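Local coordinates for protein probable ss-1,3-N-acetylglucosaminyltransferase (Staphylococcus aureus subsp. aureus N315, PDB 6HNQ) that is probably a glycosyltransferase of family 2, with a GT-A type catalytic domain joined to a TarS-like linker domain, at residues 186-191 with 203-208. Numbering follows the deposited sequence.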
loop_
_atom_site.group_PDB
_atom_site.type_symbol
_atom_site.label_atom_id
_atom_site.label_comp_id
_atom_site.label_asym_id
_atom_site.label_seq_id
_atom_site.Cartn_x
_atom_site.Cartn_y
_atom_site.Cartn_z
ATOM N N ASN A 186 23.348 3.604 -40.671
ATOM C CA ASN A 186 23.402 3.810 -39.202
ATOM C C ASN A 186 24.079 2.607 -38.533
ATOM O O ASN A 186 24.176 2.601 -37.302
ATOM C CB ASN A 186 22.000 4.110 -38.656
ATOM C CG ASN A 186 21.448 5.394 -39.245
ATOM O OD1 ASN A 186 21.936 6.467 -38.951
ATOM N ND2 ASN A 186 20.415 5.310 -40.059
ATOM N N LYS A 187 24.521 1.623 -39.311
ATOM C CA LYS A 187 25.263 0.434 -38.801
ATOM C C LYS A 187 24.455 -0.191 -37.657
ATOM O O LYS A 187 25.026 -0.427 -36.579
ATOM C CB LYS A 187 26.673 0.829 -38.351
ATOM C CG LYS A 187 27.490 1.583 -39.395
ATOM C CD LYS A 187 28.789 2.140 -38.896
ATOM C CE LYS A 187 29.423 3.104 -39.881
ATOM N N ILE A 188 23.169 -0.454 -37.897
ATOM C CA ILE A 188 22.255 -1.071 -36.897
ATOM C C ILE A 188 22.450 -2.583 -36.962
ATOM O O ILE A 188 22.217 -3.165 -38.032
ATOM C CB ILE A 188 20.789 -0.667 -37.153
ATOM C CG1 ILE A 188 20.626 0.853 -37.301
ATOM C CG2 ILE A 188 19.890 -1.237 -36.065
ATOM C CD1 ILE A 188 19.191 1.294 -37.480
ATOM N N LYS A 189 22.875 -3.176 -35.854
ATOM C CA LYS A 189 23.083 -4.637 -35.695
ATOM C C LYS A 189 22.293 -5.096 -34.472
ATOM O O LYS A 189 22.118 -4.283 -33.548
ATOM C CB LYS A 189 24.570 -4.961 -35.495
ATOM C CG LYS A 189 25.523 -4.453 -36.566
ATOM C CD LYS A 189 26.963 -4.895 -36.283
ATOM C CE LYS A 189 27.933 -4.616 -37.414
ATOM N NZ LYS A 189 28.405 -3.211 -37.399
ATOM N N PHE A 190 21.866 -6.355 -34.447
ATOM C CA PHE A 190 21.291 -6.984 -33.238
ATOM C C PHE A 190 22.423 -7.135 -32.219
ATOM O O PHE A 190 23.536 -7.541 -32.609
ATOM C CB PHE A 190 20.641 -8.328 -33.579
ATOM C CG PHE A 190 19.426 -8.205 -34.465
ATOM C CD1 PHE A 190 19.550 -8.180 -35.843
ATOM C CD2 PHE A 190 18.156 -8.105 -33.914
ATOM C CE1 PHE A 190 18.427 -8.070 -36.648
ATOM C CE2 PHE A 190 17.035 -7.996 -34.726
ATOM C CZ PHE A 190 17.178 -7.974 -36.085
ATOM N N LYS A 191 22.169 -6.780 -30.959
ATOM C CA LYS A 191 23.197 -6.911 -29.891
ATOM C C LYS A 191 23.064 -8.288 -29.245
ATOM O O LYS A 191 22.003 -8.937 -29.437
ATOM C CB LYS A 191 23.118 -5.814 -28.830
ATOM C CG LYS A 191 23.078 -4.376 -29.336
ATOM C CD LYS A 191 24.199 -3.972 -30.275
ATOM C CE LYS A 191 24.146 -2.505 -30.621
ATOM N NZ LYS A 191 24.701 -2.276 -31.978
ATOM N N THR A 203 14.457 -2.595 -33.264
ATOM C CA THR A 203 13.311 -1.809 -33.792
ATOM C C THR A 203 13.382 -0.379 -33.252
ATOM O O THR A 203 13.103 0.556 -34.011
ATOM C CB THR A 203 11.972 -2.469 -33.456
ATOM O OG1 THR A 203 12.028 -3.809 -33.942
ATOM C CG2 THR A 203 10.807 -1.737 -34.075
ATOM N N ILE A 204 13.728 -0.205 -31.982
ATOM C CA ILE A 204 13.823 1.158 -31.376
ATOM C C ILE A 204 14.947 1.912 -32.089
ATOM O O ILE A 204 14.711 3.054 -32.477
ATOM C CB ILE A 204 14.024 1.105 -29.851
ATOM C CG1 ILE A 204 12.778 0.583 -29.123
ATOM C CG2 ILE A 204 14.450 2.464 -29.330
ATOM C CD1 ILE A 204 11.706 1.584 -28.941
ATOM N N GLU A 205 16.116 1.301 -32.258
ATOM C CA GLU A 205 17.270 1.967 -32.930
ATOM C C GLU A 205 16.820 2.379 -34.332
ATOM O O GLU A 205 17.122 3.494 -34.761
ATOM C CB GLU A 205 18.508 1.070 -32.937
ATOM C CG GLU A 205 19.293 1.158 -31.640
ATOM C CD GLU A 205 20.500 0.242 -31.485
ATOM O OE1 GLU A 205 20.496 -0.859 -32.044
ATOM O OE2 GLU A 205 21.441 0.626 -30.766
ATOM N N PHE A 206 16.068 1.524 -35.005
ATOM C CA PHE A 206 15.599 1.778 -36.382
ATOM C C PHE A 206 14.611 2.953 -36.377
ATOM O O PHE A 206 14.743 3.853 -37.226
ATOM C CB PHE A 206 14.962 0.521 -36.977
ATOM C CG PHE A 206 14.705 0.655 -38.447
ATOM C CD1 PHE A 206 13.564 1.299 -38.905
ATOM C CD2 PHE A 206 15.628 0.196 -39.373
ATOM C CE1 PHE A 206 13.339 1.451 -40.265
ATOM C CE2 PHE A 206 15.391 0.339 -40.727
ATOM C CZ PHE A 206 14.248 0.971 -41.168
ATOM N N LEU A 207 13.625 2.916 -35.473
ATOM C CA LEU A 207 12.580 3.957 -35.347
ATOM C C LEU A 207 13.248 5.310 -35.065
ATOM O O LEU A 207 12.824 6.310 -35.656
ATOM C CB LEU A 207 11.623 3.597 -34.213
ATOM C CG LEU A 207 10.601 2.518 -34.544
ATOM C CD1 LEU A 207 9.891 2.054 -33.271
ATOM C CD2 LEU A 207 9.605 3.002 -35.595
ATOM N N MET A 208 14.270 5.332 -34.215
ATOM C CA MET A 208 14.946 6.581 -33.808
ATOM C C MET A 208 15.861 7.088 -34.930
ATOM O O MET A 208 16.371 8.226 -34.797
ATOM C CB MET A 208 15.750 6.376 -32.522
ATOM C CG MET A 208 14.888 6.064 -31.303
ATOM S SD MET A 208 13.633 7.341 -30.931
ATOM C CE MET A 208 12.202 6.591 -31.693
#
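I188 leans on the backbone and side chains of E205 and F206, and no hydrogen bond links the two segments. Its CB points toward helix 198-207 and sends out two branches. CG2 lies 4.1 Å from E205 CB and also near that residue's OE1. CG1 is anti to the carbonyl carbon (chi1 -51°) and carries CD1 onward to the helix backbone. There I188 CD1 sits 3.8 Å from F206 CA, the closest approach across the contact. The same methyl meets the F206 ring obliquely, with I188 CD1 4.2 Å from F206 CD2.

E205 runs past I188 in the opposite direction and brings its carboxylate to the loop. K191 bends at chi2 (-54°) and crosses it at about a right angle. K191 NZ stays 4.4 Å from E205 OE1, beyond salt-bridge distance. The opposite charges probably still attract weakly.

F202, one turn before F206 on the helix, also touches I188 and stacks on F190. F178 meets the F206 ring edge-to-face. The loop between helix 180-185 and helix 198-207 packs back, through one buried isoleucine, on the C-terminal part of the helix it leads into. At its start K187 has positive phi, in the Schellman motif that ends helix 180-185.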